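Local coordinates for protein ORF59 (Human herpesvirus 8, PDB 3HSL) that acts as the accessory subunit of the viral DNA polymerase and increases its processivity, probably by sliding along the template and keeping the polymerase from dissociating, at residues C47-S52 with N69-L74; G61-R66 with V296-L301; T168-L173 with K225-W230. All blocks are in the same frame, centred on the assembly; numbering follows the deposited sequence.

Interaction 1: C47-S52 with N69-L74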
loop_
_atom_site.group_PDB
_atom_site.type_symbol
_atom_site.label_atom_id
_atom_site.label_comp_id
_atom_site.label_asym_id
_atom_site.label_seq_id
_atom_site.Cartn_x
_atom_site.Cartn_y
_atom_site.Cartn_z
ATOM N N CYS A 47 -31.183 12.273 -6.029
ATOM C CA CYS A 47 -31.303 11.753 -7.379
ATOM C C CYS A 47 -29.946 11.601 -8.062
ATOM O O CYS A 47 -29.613 10.523 -8.544
ATOM C CB CYS A 47 -32.222 12.661 -8.167
ATOM S SG CYS A 47 -33.827 12.693 -7.366
ATOM N N THR A 48 -29.158 12.668 -8.111
ATOM C CA THR A 48 -27.849 12.569 -8.733
ATOM C C THR A 48 -26.846 13.235 -7.799
ATOM O O THR A 48 -26.578 14.420 -7.936
ATOM C CB THR A 48 -27.811 13.237 -10.121
ATOM O OG1 THR A 48 -27.994 14.646 -9.972
ATOM C CG2 THR A 48 -28.896 12.670 -11.047
ATOM N N PRO A 49 -26.292 12.474 -6.844
ATOM C CA PRO A 49 -25.344 13.056 -5.915
ATOM C C PRO A 49 -23.923 13.083 -6.453
ATOM O O PRO A 49 -23.576 12.354 -7.378
ATOM C CB PRO A 49 -25.414 12.118 -4.722
ATOM C CG PRO A 49 -25.738 10.778 -5.319
ATOM C CD PRO A 49 -26.526 11.042 -6.578
ATOM N N THR A 50 -23.106 13.937 -5.852
ATOM C CA THR A 50 -21.731 14.096 -6.233
ATOM C C THR A 50 -20.838 13.271 -5.348
ATOM O O THR A 50 -21.102 13.090 -4.153
ATOM C CB THR A 50 -21.329 15.560 -6.143
ATOM O OG1 THR A 50 -22.071 16.295 -7.118
ATOM C CG2 THR A 50 -19.868 15.743 -6.430
ATOM N N LEU A 51 -19.776 12.771 -5.963
ATOM C CA LEU A 51 -18.782 11.991 -5.291
ATOM C C LEU A 51 -17.559 12.887 -5.236
ATOM O O LEU A 51 -17.074 13.382 -6.272
ATOM C CB LEU A 51 -18.479 10.709 -6.057
ATOM C CG LEU A 51 -17.333 9.875 -5.476
ATOM C CD1 LEU A 51 -17.610 9.330 -4.067
ATOM C CD2 LEU A 51 -16.924 8.745 -6.426
ATOM N N SER A 52 -17.055 13.104 -4.033
ATOM C CA SER A 52 -15.876 13.943 -3.888
ATOM C C SER A 52 -14.962 13.512 -2.779
ATOM O O SER A 52 -15.397 12.861 -1.834
ATOM C CB SER A 52 -16.231 15.422 -3.840
ATOM O OG SER A 52 -17.354 15.647 -3.035
ATOM N N ASN A 69 -22.365 13.383 -11.490
ATOM C CA ASN A 69 -22.940 12.300 -12.300
ATOM C C ASN A 69 -22.229 10.960 -12.340
ATOM O O ASN A 69 -22.279 10.269 -13.356
ATOM C CB ASN A 69 -23.130 12.793 -13.731
ATOM C CG ASN A 69 -24.169 13.879 -13.831
ATOM O OD1 ASN A 69 -25.349 13.674 -13.492
ATOM N ND2 ASN A 69 -23.744 15.048 -14.303
ATOM N N ALA A 70 -21.569 10.584 -11.250
ATOM C CA ALA A 70 -20.872 9.305 -11.222
ATOM C C ALA A 70 -21.651 8.344 -10.351
ATOM O O ALA A 70 -21.190 7.235 -10.053
ATOM C CB ALA A 70 -19.452 9.475 -10.688
ATOM N N LEU A 71 -22.840 8.760 -9.938
ATOM C CA LEU A 71 -23.617 7.926 -9.064
ATOM C C LEU A 71 -25.087 7.836 -9.439
ATOM O O LEU A 71 -25.692 8.807 -9.919
ATOM C CB LEU A 71 -23.466 8.418 -7.617
ATOM C CG LEU A 71 -22.075 8.648 -6.995
ATOM C CD1 LEU A 71 -21.498 9.957 -7.535
ATOM C CD2 LEU A 71 -22.134 8.783 -5.495
ATOM N N THR A 72 -25.642 6.648 -9.214
ATOM C CA THR A 72 -27.044 6.358 -9.471
ATOM C C THR A 72 -27.606 5.696 -8.213
ATOM O O THR A 72 -27.163 4.617 -7.840
ATOM C CB THR A 72 -27.246 5.471 -10.734
ATOM O OG1 THR A 72 -26.835 6.198 -11.900
ATOM C CG2 THR A 72 -28.711 5.091 -10.907
ATOM N N PRO A 73 -28.586 6.348 -7.554
ATOM C CA PRO A 73 -29.175 5.806 -6.323
ATOM C C PRO A 73 -29.970 4.532 -6.554
ATOM O O PRO A 73 -30.472 4.312 -7.652
ATOM C CB PRO A 73 -30.109 6.932 -5.849
ATOM C CG PRO A 73 -30.381 7.753 -7.045
ATOM C CD PRO A 73 -29.198 7.632 -7.947
ATOM N N LEU A 74 -30.080 3.704 -5.522
ATOM C CA LEU A 74 -30.832 2.463 -5.629
ATOM C C LEU A 74 -32.280 2.707 -5.250
ATOM O O LEU A 74 -32.568 3.410 -4.269
ATOM C CB LEU A 74 -30.224 1.383 -4.743
ATOM C CG LEU A 74 -28.789 0.960 -5.058
ATOM C CD1 LEU A 74 -28.347 -0.134 -4.083
ATOM C CD2 LEU A 74 -28.650 0.505 -6.526
#
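Around P49 and L71 the axes of the short strand segments 49-52 and 71-73 approach to 7.4 Å, with an angle of 134° between their N-to-C directions, and no hydrogen bond joins them; this is a meeting of side chains rather than of paired backbones. L71 does most of the touching. Its CB lies 4.0 Å from P49 CG, and leucine and proline ring cross obliquely. With CG anti to the carbonyl carbon (chi1 -52°), the two methyls are carried toward P49 and L51: CD1 comes within 3.4 Å of L51 CB, while CD2 lies between the P49 ring and L51.

The two strands belong to different sheets in the fold of this herpesvirus processivity factor: 49-56 runs between 39-43 and 61-67, whereas 71-73 is an edge strand bonded to 12-16. L71 therefore packs where the two sheets meet, touching V14 from its own side, and P49 reaches across to Y12 of strand 12-16 and rests on V42 of its neighbour 39-43.

Toward C47 the CD and CG carbons of P73 lie against C47 O. Y12 also touches P73. At the more exposed margin, T48 CB faces N69 OD1 at a loose 4.2 Å.

Interaction 2: G61-R66 with V296-L301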
loop_
_atom_site.group_PDB
_atom_site.type_symbol
_atom_site.label_atom_id
_atom_site.label_comp_id
_atom_site.label_asym_id
_atom_site.label_seq_id
_atom_site.Cartn_x
_atom_site.Cartn_y
_atom_site.Cartn_z
ATOM N N GLY A 61 -4.070 24.156 3.869
ATOM C CA GLY A 61 -4.658 24.023 2.538
ATOM C C GLY A 61 -5.649 22.888 2.531
ATOM O O GLY A 61 -5.535 21.944 3.318
ATOM N N VAL A 62 -6.630 22.982 1.640
ATOM C CA VAL A 62 -7.631 21.926 1.539
ATOM C C VAL A 62 -7.895 21.500 0.106
ATOM O O VAL A 62 -8.425 22.266 -0.692
ATOM C CB VAL A 62 -8.988 22.297 2.175
ATOM C CG1 VAL A 62 -9.891 21.085 2.121
ATOM C CG2 VAL A 62 -8.835 22.724 3.636
ATOM N N LEU A 63 -7.528 20.273 -0.223
ATOM C CA LEU A 63 -7.778 19.779 -1.562
ATOM C C LEU A 63 -9.193 19.259 -1.699
ATOM O O LEU A 63 -9.762 18.723 -0.744
ATOM C CB LEU A 63 -6.746 18.718 -1.955
ATOM C CG LEU A 63 -6.913 18.034 -3.311
ATOM C CD1 LEU A 63 -5.605 17.630 -3.929
ATOM C CD2 LEU A 63 -7.895 16.858 -3.216
ATOM N N GLY A 64 -9.753 19.423 -2.891
ATOM C CA GLY A 64 -11.074 18.954 -3.184
ATOM C C GLY A 64 -11.239 18.496 -4.625
ATOM O O GLY A 64 -11.181 19.308 -5.571
ATOM N N LEU A 65 -11.438 17.189 -4.793
ATOM C CA LEU A 65 -11.719 16.592 -6.091
ATOM C C LEU A 65 -13.220 16.328 -6.043
ATOM O O LEU A 65 -13.676 15.700 -5.098
ATOM C CB LEU A 65 -10.989 15.265 -6.247
ATOM C CG LEU A 65 -11.431 14.380 -7.419
ATOM C CD1 LEU A 65 -11.287 15.082 -8.768
ATOM C CD2 LEU A 65 -10.647 13.078 -7.412
ATOM N N ARG A 66 -13.994 16.787 -7.026
ATOM C CA ARG A 66 -15.456 16.566 -6.968
ATOM C C ARG A 66 -15.945 16.050 -8.301
ATOM O O ARG A 66 -15.688 16.631 -9.345
ATOM C CB ARG A 66 -16.115 17.873 -6.636
ATOM C CG ARG A 66 -15.270 18.581 -5.625
ATOM C CD ARG A 66 -15.427 20.003 -5.903
ATOM N NE ARG A 66 -14.098 20.571 -5.893
ATOM C CZ ARG A 66 -13.814 21.768 -6.369
ATOM N NH1 ARG A 66 -14.773 22.530 -6.892
ATOM N NH2 ARG A 66 -12.564 22.190 -6.318
ATOM N N VAL A 296 -15.805 17.049 -13.613
ATOM C CA VAL A 296 -14.795 17.132 -12.566
ATOM C C VAL A 296 -14.241 18.518 -12.245
ATOM O O VAL A 296 -13.964 19.324 -13.135
ATOM C CB VAL A 296 -13.580 16.230 -12.955
ATOM C CG1 VAL A 296 -12.558 16.186 -11.854
ATOM C CG2 VAL A 296 -14.020 14.825 -13.295
ATOM N N LYS A 297 -14.087 18.771 -10.951
ATOM C CA LYS A 297 -13.504 20.000 -10.436
ATOM C C LYS A 297 -12.423 19.631 -9.429
ATOM O O LYS A 297 -12.641 18.782 -8.543
ATOM C CB LYS A 297 -14.518 20.950 -9.801
ATOM C CG LYS A 297 -15.433 21.633 -10.783
ATOM C CD LYS A 297 -16.187 22.758 -10.107
ATOM C CE LYS A 297 -17.110 23.464 -11.075
ATOM N NZ LYS A 297 -18.139 22.507 -11.572
ATOM N N LEU A 298 -11.265 20.273 -9.579
ATOM C CA LEU A 298 -10.118 20.054 -8.715
ATOM C C LEU A 298 -9.511 21.383 -8.274
ATOM O O LEU A 298 -9.115 22.199 -9.112
ATOM C CB LEU A 298 -9.048 19.237 -9.448
ATOM C CG LEU A 298 -7.753 18.899 -8.677
ATOM C CD1 LEU A 298 -8.059 18.041 -7.464
ATOM C CD2 LEU A 298 -6.690 18.211 -9.532
ATOM N N SER A 299 -9.432 21.614 -6.966
ATOM C CA SER A 299 -8.821 22.853 -6.491
ATOM C C SER A 299 -8.338 22.675 -5.079
ATOM O O SER A 299 -8.639 21.678 -4.454
ATOM C CB SER A 299 -9.803 24.021 -6.540
ATOM O OG SER A 299 -10.795 23.868 -5.551
ATOM N N VAL A 300 -7.588 23.652 -4.586
ATOM C CA VAL A 300 -7.066 23.630 -3.230
ATOM C C VAL A 300 -7.281 25.018 -2.652
ATOM O O VAL A 300 -6.838 25.994 -3.218
ATOM C CB VAL A 300 -5.554 23.315 -3.183
ATOM C CG1 VAL A 300 -5.077 23.291 -1.767
ATOM C CG2 VAL A 300 -5.215 21.970 -3.878
ATOM N N LEU A 301 -7.967 25.102 -1.524
ATOM C CA LEU A 301 -8.211 26.368 -0.865
ATOM C C LEU A 301 -7.041 26.646 0.059
ATOM O O LEU A 301 -6.753 25.841 0.948
ATOM C CB LEU A 301 -9.484 26.286 -0.042
ATOM C CG LEU A 301 -10.727 25.901 -0.837
ATOM C CD1 LEU A 301 -11.949 25.834 0.039
ATOM C CD2 LEU A 301 -10.946 26.870 -1.972
#
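V62 and L301, G64 and S299, R66 and K297 form three hydrogen-bonded pairs of an antiparallel ladder, each joined by two N-H...O=C bonds. The shortest links R66 N to K297 O at 2.8 Å. L63 with V300 and L65 with L298 are the intervening non-hydrogen-bonded pairs, where CA-H...O contacts supplement the ladder, among them V300 CA to V62 O at 3.2 Å.

Apolar contacts occupy the face that carries L63, L65, L298 and V300. L63 CB meets V300 CG2 at 4.1 Å, and L65 CD1 packs on V296 CG1 at 3.5 Å. Helix 18-35 covers L63, L65 and V296 through residues such as I31 and I24, while L263 and A260 of helix 254-263 lie against L63 and V300.

Polar chemistry gathers on the other face. Bends at chi2 (147°) and chi3 (-133°) fold the R66 chain back along its own strand, where NE and NH2 both donate to G64 O, at 3.2 and 3.3 Å, NE from above the carbonyl plane and NH2 tilted from it. That oxygen also accepts from S299 N, giving it three donors. K297 CB lies 3.3 Å above one face of the guanidinium, off toward its rim, and the lysine chain then leads away. S299 OG sits at the guanidinium edge, 2.6 Å from R66 NH2, and is hydrogen-bonded to E283; NH1 makes a salt bridge with D160.

Three groups thus fix the rotation of the guanidinium: a carbonyl within its strand, a carboxylate beyond it and an aliphatic chain over one face. D160 probably offsets the buried positive charge, while E283 holds the serine beside it, so that a seam between residues far apart in sequence combines an apolar, helix-covered side with an ionic one.

Interaction 3: T168-L173 with K225-W230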
loop_
_atom_site.group_PDB
_atom_site.type_symbol
_atom_site.label_atom_id
_atom_site.label_comp_id
_atom_site.label_asym_id
_atom_site.label_seq_id
_atom_site.Cartn_x
_atom_site.Cartn_y
_atom_site.Cartn_z
ATOM N N THR A 168 -14.387 38.651 -9.521
ATOM C CA THR A 168 -13.215 38.180 -8.759
ATOM C C THR A 168 -11.849 38.422 -9.423
ATOM O O THR A 168 -11.736 38.509 -10.644
ATOM C CB THR A 168 -13.339 36.646 -8.460
ATOM O OG1 THR A 168 -14.547 36.387 -7.732
ATOM C CG2 THR A 168 -12.177 36.141 -7.653
ATOM N N THR A 169 -10.826 38.527 -8.580
ATOM C CA THR A 169 -9.450 38.712 -9.004
ATOM C C THR A 169 -8.902 37.323 -9.282
ATOM O O THR A 169 -8.789 36.506 -8.374
ATOM C CB THR A 169 -8.627 39.382 -7.892
ATOM O OG1 THR A 169 -9.150 40.691 -7.644
ATOM C CG2 THR A 169 -7.180 39.507 -8.283
ATOM N N ARG A 170 -8.563 37.048 -10.536
ATOM C CA ARG A 170 -8.033 35.738 -10.877
ATOM C C ARG A 170 -6.880 35.860 -11.859
ATOM O O ARG A 170 -6.800 36.824 -12.619
ATOM C CB ARG A 170 -9.144 34.787 -11.377
ATOM C CG ARG A 170 -9.698 35.061 -12.760
ATOM C CD ARG A 170 -10.921 34.219 -13.085
ATOM N NE ARG A 170 -12.122 34.692 -12.390
ATOM C CZ ARG A 170 -12.955 35.629 -12.871
ATOM N NH1 ARG A 170 -12.736 36.208 -14.048
ATOM N NH2 ARG A 170 -14.021 35.999 -12.173
ATOM N N LEU A 171 -5.995 34.864 -11.819
ATOM C CA LEU A 171 -4.797 34.796 -12.652
ATOM C C LEU A 171 -4.562 33.420 -13.284
ATOM O O LEU A 171 -4.721 32.395 -12.614
ATOM C CB LEU A 171 -3.583 35.132 -11.791
ATOM C CG LEU A 171 -2.188 35.050 -12.418
ATOM C CD1 LEU A 171 -1.988 36.119 -13.498
ATOM C CD2 LEU A 171 -1.121 35.177 -11.355
ATOM N N LEU A 172 -4.183 33.411 -14.567
ATOM C CA LEU A 172 -3.885 32.171 -15.298
ATOM C C LEU A 172 -2.532 32.297 -15.988
ATOM O O LEU A 172 -2.379 33.056 -16.949
ATOM C CB LEU A 172 -4.970 31.824 -16.309
ATOM C CG LEU A 172 -4.729 30.499 -17.040
ATOM C CD1 LEU A 172 -4.590 29.327 -16.086
ATOM C CD2 LEU A 172 -5.828 30.233 -18.035
ATOM N N LEU A 173 -1.550 31.545 -15.492
ATOM C CA LEU A 173 -0.199 31.620 -16.042
ATOM C C LEU A 173 0.017 30.493 -17.009
ATOM O O LEU A 173 -0.540 29.411 -16.822
ATOM C CB LEU A 173 0.851 31.466 -14.938
ATOM C CG LEU A 173 0.566 32.033 -13.551
ATOM C CD1 LEU A 173 -0.334 30.978 -12.779
ATOM C CD2 LEU A 173 1.865 32.278 -12.776
ATOM N N LYS A 225 -12.736 42.859 -21.729
ATOM C CA LYS A 225 -14.035 42.194 -21.736
ATOM C C LYS A 225 -14.336 41.518 -20.395
ATOM O O LYS A 225 -13.497 40.769 -19.874
ATOM C CB LYS A 225 -14.107 41.168 -22.872
ATOM N N PRO A 226 -15.533 41.790 -19.831
ATOM C CA PRO A 226 -15.958 41.186 -18.565
ATOM C C PRO A 226 -16.151 39.682 -18.752
ATOM O O PRO A 226 -16.995 39.260 -19.547
ATOM C CB PRO A 226 -17.299 41.879 -18.276
ATOM C CG PRO A 226 -17.269 43.139 -19.117
ATOM C CD PRO A 226 -16.546 42.724 -20.354
ATOM N N VAL A 227 -15.372 38.884 -18.026
ATOM C CA VAL A 227 -15.447 37.421 -18.136
ATOM C C VAL A 227 -15.938 36.717 -16.855
ATOM O O VAL A 227 -16.027 37.330 -15.788
ATOM C CB VAL A 227 -14.089 36.813 -18.598
ATOM C CG1 VAL A 227 -13.698 37.364 -19.975
ATOM C CG2 VAL A 227 -12.983 37.079 -17.574
ATOM N N SER A 228 -16.255 35.431 -16.967
ATOM C CA SER A 228 -16.727 34.660 -15.820
ATOM C C SER A 228 -16.037 33.311 -15.800
ATOM O O SER A 228 -15.948 32.632 -16.827
ATOM C CB SER A 228 -18.247 34.485 -15.859
ATOM O OG SER A 228 -18.640 33.762 -17.006
ATOM N N GLY A 229 -15.549 32.922 -14.627
ATOM C CA GLY A 229 -14.844 31.659 -14.496
ATOM C C GLY A 229 -13.583 31.801 -15.314
ATOM O O GLY A 229 -12.986 32.874 -15.346
ATOM N N TRP A 230 -13.176 30.728 -15.980
ATOM C CA TRP A 230 -11.965 30.766 -16.790
ATOM C C TRP A 230 -12.182 30.974 -18.288
ATOM O O TRP A 230 -11.264 31.417 -18.980
ATOM C CB TRP A 230 -11.107 29.527 -16.548
ATOM C CG TRP A 230 -10.687 29.357 -15.118
ATOM C CD1 TRP A 230 -11.197 28.475 -14.211
ATOM C CD2 TRP A 230 -9.670 30.093 -14.428
ATOM N NE1 TRP A 230 -10.563 28.613 -13.004
ATOM C CE2 TRP A 230 -9.620 29.600 -13.109
ATOM C CE3 TRP A 230 -8.797 31.120 -14.797
ATOM C CZ2 TRP A 230 -8.732 30.098 -12.159
ATOM C CZ3 TRP A 230 -7.915 31.613 -13.847
ATOM C CH2 TRP A 230 -7.890 31.102 -12.544
#
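The guanidinium and ring planes of R170 and W230 stand 76° apart; the contact itself is made by the arginine's methylene carbons, the chain sliding past the indole in the opposite direction. CD of R170 lies over one face of the six-membered ring, 4.2 Å from its centroid and 18° off the normal, a CH-pi contact. At the ring's edge, near its plane, L171 O stands 3.4 Å from W230 CH2; L172 CB approaches CZ3 obliquely at 3.8 Å.

The guanidinium of R170 lies between two pieces of backbone. T168 O is above one face, and G229 N is over the centre of the opposite face at 4.1 Å. V227 CG2 comes to the edge, 3.6 Å from R170 NH1. This placement follows from the chain: chi1 of 73° sets CG between the backbone N and the carbonyl carbon, and the bend at chi3 turns the guanidinium toward G229. R170 CD also lies 3.3 Å from G229 O. No hydrogen bond crosses the contact. The polar end of the indole is held from elsewhere, NE1 donating to E285.

In the fold, the loop 225-230, between strands 214-222 and 241-243, lies across one side of strand 169-172, which is itself paired with 270-276 and 241-243. L171 points away from the loop and packs on F220, whereas W230 extends the contact to I275 of strand 270-276 and V287 of strand 282-288. From strand 169-172 the chain runs on into helix 175-186.

Overall arrangement
The three contacts follow one another along the chain's length in a bent line, with interaction 2 near the centre. The centres of interactions 1 and 2, and likewise of 2 and 3, are 18 Å apart; those of 1 and 3 are 30 Å apart. Interactions 1 and 2 touch through S52 and L65 on neighbouring strands 49-56 and 61-67, and their segments alternate along the sequence. Interaction 3 is nested inside the long loop that 61-66 and 296-301 close, its nearest atoms about 8 Å from theirs. The ladder of interaction 2 thus ties the early strands to the chain's last one, consistent with two halves joined at a central seam in this processivity factor.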